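Long-range contacts in chaperone CupB2 (Pseudomonas aeruginosa, PDB 3Q48), which probably acts as a periplasmic folding chaperone in fimbrial assembly, as members of the pilus chaperone family do: residues F39-R44 against L142-S147; Q77-V82 against I99-A104. All coordinates share one frame; numbering follows the deposited sequence.

Contact 1 of 2, residues F39-R44 against L142-S147; sequences FPASER and LFFRPS
Phe39 and Phe144 are paired in register where strand 36-40 runs parallel to strand 136-145, and both project to the same buried face of the sheet. Their rings pass each other at a slant, CD2 of Phe39 lying 3.9 Å from CD1 of Phe144. Phe39 has CG beside its carbonyl carbon (chi1 -163°), from where ring atom CD2 reaches both CD1 and CE1 of Phe144, while its CB rests 3.7 Å from CD2 of Leu142. Further along, the methyl CB of Ala41 sits 3.6 Å from CZ of Phe144, at the far end of that ring. Three backbone bonds tie the edge together: Phe39 N to Phe143 O (2.7 Å), Arg145 N to Phe39 O (2.8 Å) and Ala41 N to Arg145 O (2.9 Å). The third is the last of the ladder, where strand 36-40 gives way to a turn.

Toward solvent the contact thins. Pro40 to Glu43 form a type I turn, and Ser147 OG lies 3.7 Å from Ser42 N and 3.8 Å from Ala41 CB. On the sheet face of Pro40, Arg145 sends its guanidinium away to salt bridges with Glu111 and Asp235. A short first strand added in parallel beside the last strand of the domain is a feature of the immunoglobulin-like N-terminal domain of PapD-type chaperones.

Contact 2 of 2, residues Q77-V82 against I99-A104; sequences QVPFSV and IAYLKA
Phe80 and Tyr101 pair across the open end of the antiparallel hairpin formed by strands 80-89 and 93-101 in the immunoglobulin-like N-terminal domain. They make a non-hydrogen-bonded pair on the inner face of the sheet, and the two side chains cross at a slant. Their ring planes meet at 33° with centroids 5.5 Å apart. The touching is done by CE1 of Phe80, which comes 3.7 Å from CD1 of Tyr101. Phe80 has CG beside its own backbone N (chi1 -57°), which leans the ring toward the partner strand, its CD1-CE1 side beside Tyr101 CA and CB. Phe114 meets the Phe80 ring edge-to-face, and Phe39 and Phe144 add further rings around the pair.

Pro79 meets the same CD1-CE1 side of the Tyr101 ring. Its carbonyl O lies at the edge of the tyrosine ring, near the ring plane, while its CB is 3.8 Å from Tyr101 CE1 and also packs on the methyl of Ala104. The same carbonyl accepts the N-H of Leu102 at 2.8 Å, carrying the pairing one step beyond the strands. Between the non-hydrogen-bonded pairs Phe80-Tyr101 and Val82-Ile99, Ser81 and Ala100 exchange two longer backbone bonds, and their side chains occupy the reverse, more exposed face. Deeper in the hairpin Ile99 turns its CG2 branch to Phe80 CD1 at 4.2 Å, and its CG1 lies beside Val82 CG1.

Lys103 N stands over the centre of one face of the Tyr101 ring as the chain curls around it. Beyond that bend the phenol OH of Tyr101 donates a 2.6 Å hydrogen bond in the carbonyl plane, onto a lone pair of Ala104 O.

From the N terminus, the chain enters contact 1 at strand 36-40, turns, and runs through strand 45-52 and strand 58-65 before reaching residues 77-82. The hairpin of strands 80-89 and 93-101 then closes the short loop of contact 2. Only after strand 112-121 and most of strand 136-145 does the chain return at residues 142-147, closing the long loop of contact 1, so contact 2 is nested inside it. Contact 1 joins the first strand to the last of the N-terminal domain, whereas contact 2 joins neighbours in sequence. They meet directly: Phe39 CZ packs 3.4 Å from Tyr101 CB, and Arg44 O probably accepts a hydrogen bond from Tyr101 N.

Contact 1 of 2, residues F39-R44 against L142-S147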
loop_
_atom_site.group_PDB
_atom_site.type_symbol
_atom_site.label_atom_id
_atom_site.label_comp_id
_atom_site.label_asym_id
_atom_site.label_seq_id
_atom_site.Cartn_x
_atom_site.Cartn_y
_atom_site.Cartn_z
ATOM N N PHE A 39 0.290 -5.178 8.877
ATOM C CA PHE A 39 -0.343 -5.803 9.980
ATOM C C PHE A 39 0.181 -7.212 10.049
ATOM O O PHE A 39 -0.186 -8.046 9.221
ATOM C CB PHE A 39 -1.863 -5.769 9.877
ATOM C CG PHE A 39 -2.527 -6.038 11.167
ATOM C CD1 PHE A 39 -3.238 -5.037 11.808
ATOM C CD2 PHE A 39 -2.422 -7.319 11.778
ATOM C CE1 PHE A 39 -3.855 -5.268 13.071
ATOM C CE2 PHE A 39 -3.044 -7.588 13.046
ATOM C CZ PHE A 39 -3.749 -6.526 13.694
ATOM N N PRO A 40 1.030 -7.487 11.049
ATOM C CA PRO A 40 1.627 -8.825 11.204
ATOM C C PRO A 40 0.657 -9.762 11.935
ATOM O O PRO A 40 0.116 -9.394 12.991
ATOM C CB PRO A 40 2.903 -8.555 12.016
ATOM C CG PRO A 40 2.792 -7.052 12.517
ATOM C CD PRO A 40 1.388 -6.581 12.162
ATOM N N ALA A 41 0.413 -10.939 11.341
ATOM C CA ALA A 41 -0.538 -11.935 11.891
ATOM C C ALA A 41 -0.380 -12.227 13.394
ATOM O O ALA A 41 -1.373 -12.516 14.076
ATOM C CB ALA A 41 -0.501 -13.256 11.092
ATOM N N SER A 42 0.851 -12.168 13.910
ATOM C CA SER A 42 1.061 -12.434 15.335
ATOM C C SER A 42 0.395 -11.389 16.245
ATOM O O SER A 42 0.105 -11.691 17.393
ATOM C CB SER A 42 2.546 -12.565 15.660
ATOM O OG SER A 42 3.217 -11.319 15.561
ATOM N N GLU A 43 0.155 -10.169 15.738
ATOM C CA GLU A 43 -0.415 -9.062 16.561
ATOM C C GLU A 43 -1.943 -9.145 16.760
ATOM O O GLU A 43 -2.669 -9.673 15.924
ATOM C CB GLU A 43 -0.060 -7.672 15.988
ATOM C CG GLU A 43 1.408 -7.327 15.882
ATOM C CD GLU A 43 2.161 -7.604 17.164
ATOM O OE1 GLU A 43 1.712 -7.128 18.250
ATOM O OE2 GLU A 43 3.190 -8.324 17.076
ATOM N N ARG A 44 -2.437 -8.608 17.864
ATOM C CA ARG A 44 -3.876 -8.420 17.980
ATOM C C ARG A 44 -4.301 -7.033 17.526
ATOM O O ARG A 44 -5.443 -6.846 17.112
ATOM C CB ARG A 44 -4.354 -8.695 19.407
ATOM C CG ARG A 44 -4.726 -10.161 19.648
ATOM C CD ARG A 44 -5.979 -10.223 20.536
ATOM N NE ARG A 44 -5.750 -10.855 21.848
ATOM C CZ ARG A 44 -4.937 -10.410 22.814
ATOM N NH1 ARG A 44 -4.199 -9.311 22.649
ATOM N NH2 ARG A 44 -4.850 -11.088 23.959
ATOM N N LEU A 142 -3.273 -1.309 3.559
ATOM C CA LEU A 142 -3.032 -2.156 4.736
ATOM C C LEU A 142 -2.667 -3.586 4.289
ATOM O O LEU A 142 -3.419 -4.259 3.592
ATOM C CB LEU A 142 -4.239 -2.134 5.671
ATOM C CG LEU A 142 -4.123 -2.507 7.173
ATOM C CD1 LEU A 142 -5.418 -2.177 7.875
ATOM C CD2 LEU A 142 -3.863 -3.962 7.400
ATOM N N PHE A 143 -1.481 -4.028 4.647
ATOM C CA PHE A 143 -1.010 -5.360 4.316
ATOM C C PHE A 143 -1.117 -6.316 5.522
ATOM O O PHE A 143 -0.381 -6.211 6.507
ATOM C CB PHE A 143 0.447 -5.330 3.805
ATOM C CG PHE A 143 0.671 -4.411 2.621
ATOM C CD1 PHE A 143 0.243 -4.765 1.349
ATOM C CD2 PHE A 143 1.345 -3.207 2.787
ATOM C CE1 PHE A 143 0.466 -3.904 0.240
ATOM C CE2 PHE A 143 1.589 -2.343 1.703
ATOM C CZ PHE A 143 1.171 -2.684 0.444
ATOM N N PHE A 144 -2.047 -7.257 5.446
ATOM C CA PHE A 144 -2.064 -8.314 6.448
ATOM C C PHE A 144 -1.044 -9.336 6.019
ATOM O O PHE A 144 -1.132 -9.862 4.888
ATOM C CB PHE A 144 -3.390 -8.998 6.505
ATOM C CG PHE A 144 -3.446 -10.028 7.531
ATOM C CD1 PHE A 144 -3.623 -9.663 8.876
ATOM C CD2 PHE A 144 -3.291 -11.372 7.187
ATOM C CE1 PHE A 144 -3.694 -10.643 9.901
ATOM C CE2 PHE A 144 -3.327 -12.393 8.211
ATOM C CZ PHE A 144 -3.528 -12.018 9.571
ATOM N N ARG A 145 -0.090 -9.609 6.921
ATOM C CA ARG A 145 1.045 -10.444 6.611
ATOM C C ARG A 145 1.177 -11.680 7.543
ATOM O O ARG A 145 1.554 -11.545 8.733
ATOM C CB ARG A 145 2.311 -9.608 6.608
ATOM C CG ARG A 145 3.525 -10.348 6.143
ATOM C CD ARG A 145 4.702 -9.409 6.173
ATOM N NE ARG A 145 4.584 -8.364 5.150
ATOM C CZ ARG A 145 5.318 -7.247 5.130
ATOM N NH1 ARG A 145 6.224 -7.021 6.101
ATOM N NH2 ARG A 145 5.157 -6.373 4.129
ATOM N N PRO A 146 0.858 -12.875 7.009
ATOM C CA PRO A 146 1.076 -14.085 7.809
ATOM C C PRO A 146 2.543 -14.194 8.312
ATOM O O PRO A 146 3.528 -13.831 7.573
ATOM C CB PRO A 146 0.734 -15.245 6.840
ATOM C CG PRO A 146 -0.266 -14.652 5.864
ATOM C CD PRO A 146 0.193 -13.145 5.713
ATOM N N SER A 147 2.682 -14.723 9.540
ATOM C CA SER A 147 3.957 -14.819 10.260
ATOM C C SER A 147 5.084 -15.460 9.500
ATOM O O SER A 147 6.213 -14.973 9.510
ATOM C CB SER A 147 3.744 -15.566 11.556
ATOM O OG SER A 147 2.707 -14.909 12.237
#

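Contact 2 of 2, residues Q77-V82 against I99-A104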
loop_
_atom_site.group_PDB
_atom_site.type_symbol
_atom_site.label_atom_id
_atom_site.label_comp_id
_atom_site.label_asym_id
_atom_site.label_seq_id
_atom_site.Cartn_x
_atom_site.Cartn_y
_atom_site.Cartn_z
ATOM N N GLN A 77 -17.979 -6.389 6.164
ATOM C CA GLN A 77 -17.557 -7.222 7.280
ATOM C C GLN A 77 -16.067 -7.553 7.192
ATOM O O GLN A 77 -15.688 -8.709 7.307
ATOM C CB GLN A 77 -18.407 -8.498 7.346
ATOM C CG GLN A 77 -19.919 -8.251 7.609
ATOM C CD GLN A 77 -20.373 -8.656 9.024
ATOM O OE1 GLN A 77 -20.794 -7.812 9.835
ATOM N NE2 GLN A 77 -20.306 -9.960 9.314
ATOM N N VAL A 78 -15.226 -6.545 6.962
ATOM C CA VAL A 78 -13.790 -6.743 6.997
ATOM C C VAL A 78 -13.391 -7.032 8.436
ATOM O O VAL A 78 -13.997 -6.469 9.367
ATOM C CB VAL A 78 -13.010 -5.535 6.466
ATOM C CG1 VAL A 78 -13.494 -5.171 5.072
ATOM C CG2 VAL A 78 -13.085 -4.363 7.430
ATOM N N PRO A 79 -12.375 -7.904 8.628
ATOM C CA PRO A 79 -11.975 -8.328 9.960
ATOM C C PRO A 79 -11.112 -7.315 10.708
ATOM O O PRO A 79 -10.314 -7.696 11.539
ATOM C CB PRO A 79 -11.152 -9.583 9.681
ATOM C CG PRO A 79 -10.501 -9.299 8.415
ATOM C CD PRO A 79 -11.459 -8.440 7.611
ATOM N N PHE A 80 -11.269 -6.038 10.413
ATOM C CA PHE A 80 -10.560 -5.019 11.172
ATOM C C PHE A 80 -11.532 -3.987 11.747
ATOM O O PHE A 80 -12.561 -3.715 11.153
ATOM C CB PHE A 80 -9.464 -4.369 10.322
ATOM C CG PHE A 80 -8.469 -5.342 9.783
ATOM C CD1 PHE A 80 -7.425 -5.768 10.568
ATOM C CD2 PHE A 80 -8.597 -5.837 8.484
ATOM C CE1 PHE A 80 -6.510 -6.660 10.107
ATOM C CE2 PHE A 80 -7.686 -6.771 7.976
ATOM C CZ PHE A 80 -6.635 -7.186 8.798
ATOM N N SER A 81 -11.226 -3.468 12.929
ATOM C CA SER A 81 -11.911 -2.314 13.459
ATOM C C SER A 81 -10.881 -1.186 13.683
ATOM O O SER A 81 -9.711 -1.446 13.839
ATOM C CB SER A 81 -12.614 -2.687 14.754
ATOM O OG SER A 81 -11.643 -2.916 15.772
ATOM N N VAL A 82 -11.325 0.065 13.659
ATOM C CA VAL A 82 -10.465 1.189 13.983
ATOM C C VAL A 82 -11.103 1.954 15.112
ATOM O O VAL A 82 -12.226 2.438 15.002
ATOM C CB VAL A 82 -10.214 2.141 12.806
ATOM C CG1 VAL A 82 -9.007 3.092 13.126
ATOM C CG2 VAL A 82 -9.884 1.356 11.591
ATOM N N ILE A 99 -5.766 -0.029 15.322
ATOM C CA ILE A 99 -6.295 -1.082 14.412
ATOM C C ILE A 99 -6.220 -2.496 15.004
ATOM O O ILE A 99 -5.130 -2.989 15.271
ATOM C CB ILE A 99 -5.579 -1.040 13.083
ATOM C CG1 ILE A 99 -5.660 0.396 12.521
ATOM C CG2 ILE A 99 -6.201 -2.091 12.129
ATOM C CD1 ILE A 99 -4.746 0.657 11.324
ATOM N N ALA A 100 -7.382 -3.120 15.225
ATOM C CA ALA A 100 -7.503 -4.506 15.800
ATOM C C ALA A 100 -8.000 -5.539 14.805
ATOM O O ALA A 100 -8.951 -5.286 14.098
ATOM C CB ALA A 100 -8.413 -4.522 17.033
ATOM N N TYR A 101 -7.347 -6.701 14.774
ATOM C CA TYR A 101 -7.736 -7.807 13.908
ATOM C C TYR A 101 -8.694 -8.744 14.601
ATOM O O TYR A 101 -8.381 -9.220 15.684
ATOM C CB TYR A 101 -6.488 -8.604 13.538
ATOM C CG TYR A 101 -6.715 -9.849 12.695
ATOM C CD1 TYR A 101 -7.587 -9.839 11.589
ATOM C CD2 TYR A 101 -6.029 -11.030 12.979
ATOM C CE1 TYR A 101 -7.776 -11.004 10.818
ATOM C CE2 TYR A 101 -6.196 -12.170 12.224
ATOM C CZ TYR A 101 -7.068 -12.170 11.154
ATOM O OH TYR A 101 -7.218 -13.320 10.399
ATOM N N LEU A 102 -9.842 -9.034 13.994
ATOM C CA LEU A 102 -10.689 -10.145 14.502
ATOM C C LEU A 102 -10.391 -11.479 13.795
ATOM O O LEU A 102 -10.858 -11.706 12.662
ATOM C CB LEU A 102 -12.189 -9.853 14.398
ATOM C CG LEU A 102 -13.042 -11.086 14.778
ATOM C CD1 LEU A 102 -13.014 -11.354 16.310
ATOM C CD2 LEU A 102 -14.525 -11.042 14.239
ATOM N N LYS A 103 -9.626 -12.350 14.460
ATOM C CA LYS A 103 -9.256 -13.651 13.890
ATOM C C LYS A 103 -10.323 -14.174 12.902
ATOM O O LYS A 103 -11.397 -14.646 13.296
ATOM C CB LYS A 103 -8.989 -14.654 15.014
ATOM C CG LYS A 103 -8.704 -16.089 14.534
ATOM C CD LYS A 103 -7.199 -16.397 14.351
ATOM C CE LYS A 103 -6.980 -17.850 13.881
ATOM N NZ LYS A 103 -7.719 -18.134 12.593
ATOM N N ALA A 104 -10.031 -14.031 11.618
ATOM C CA ALA A 104 -10.936 -14.468 10.563
ATOM C C ALA A 104 -10.138 -15.166 9.449
ATOM O O ALA A 104 -8.979 -14.857 9.246
ATOM C CB ALA A 104 -11.730 -13.268 10.006
#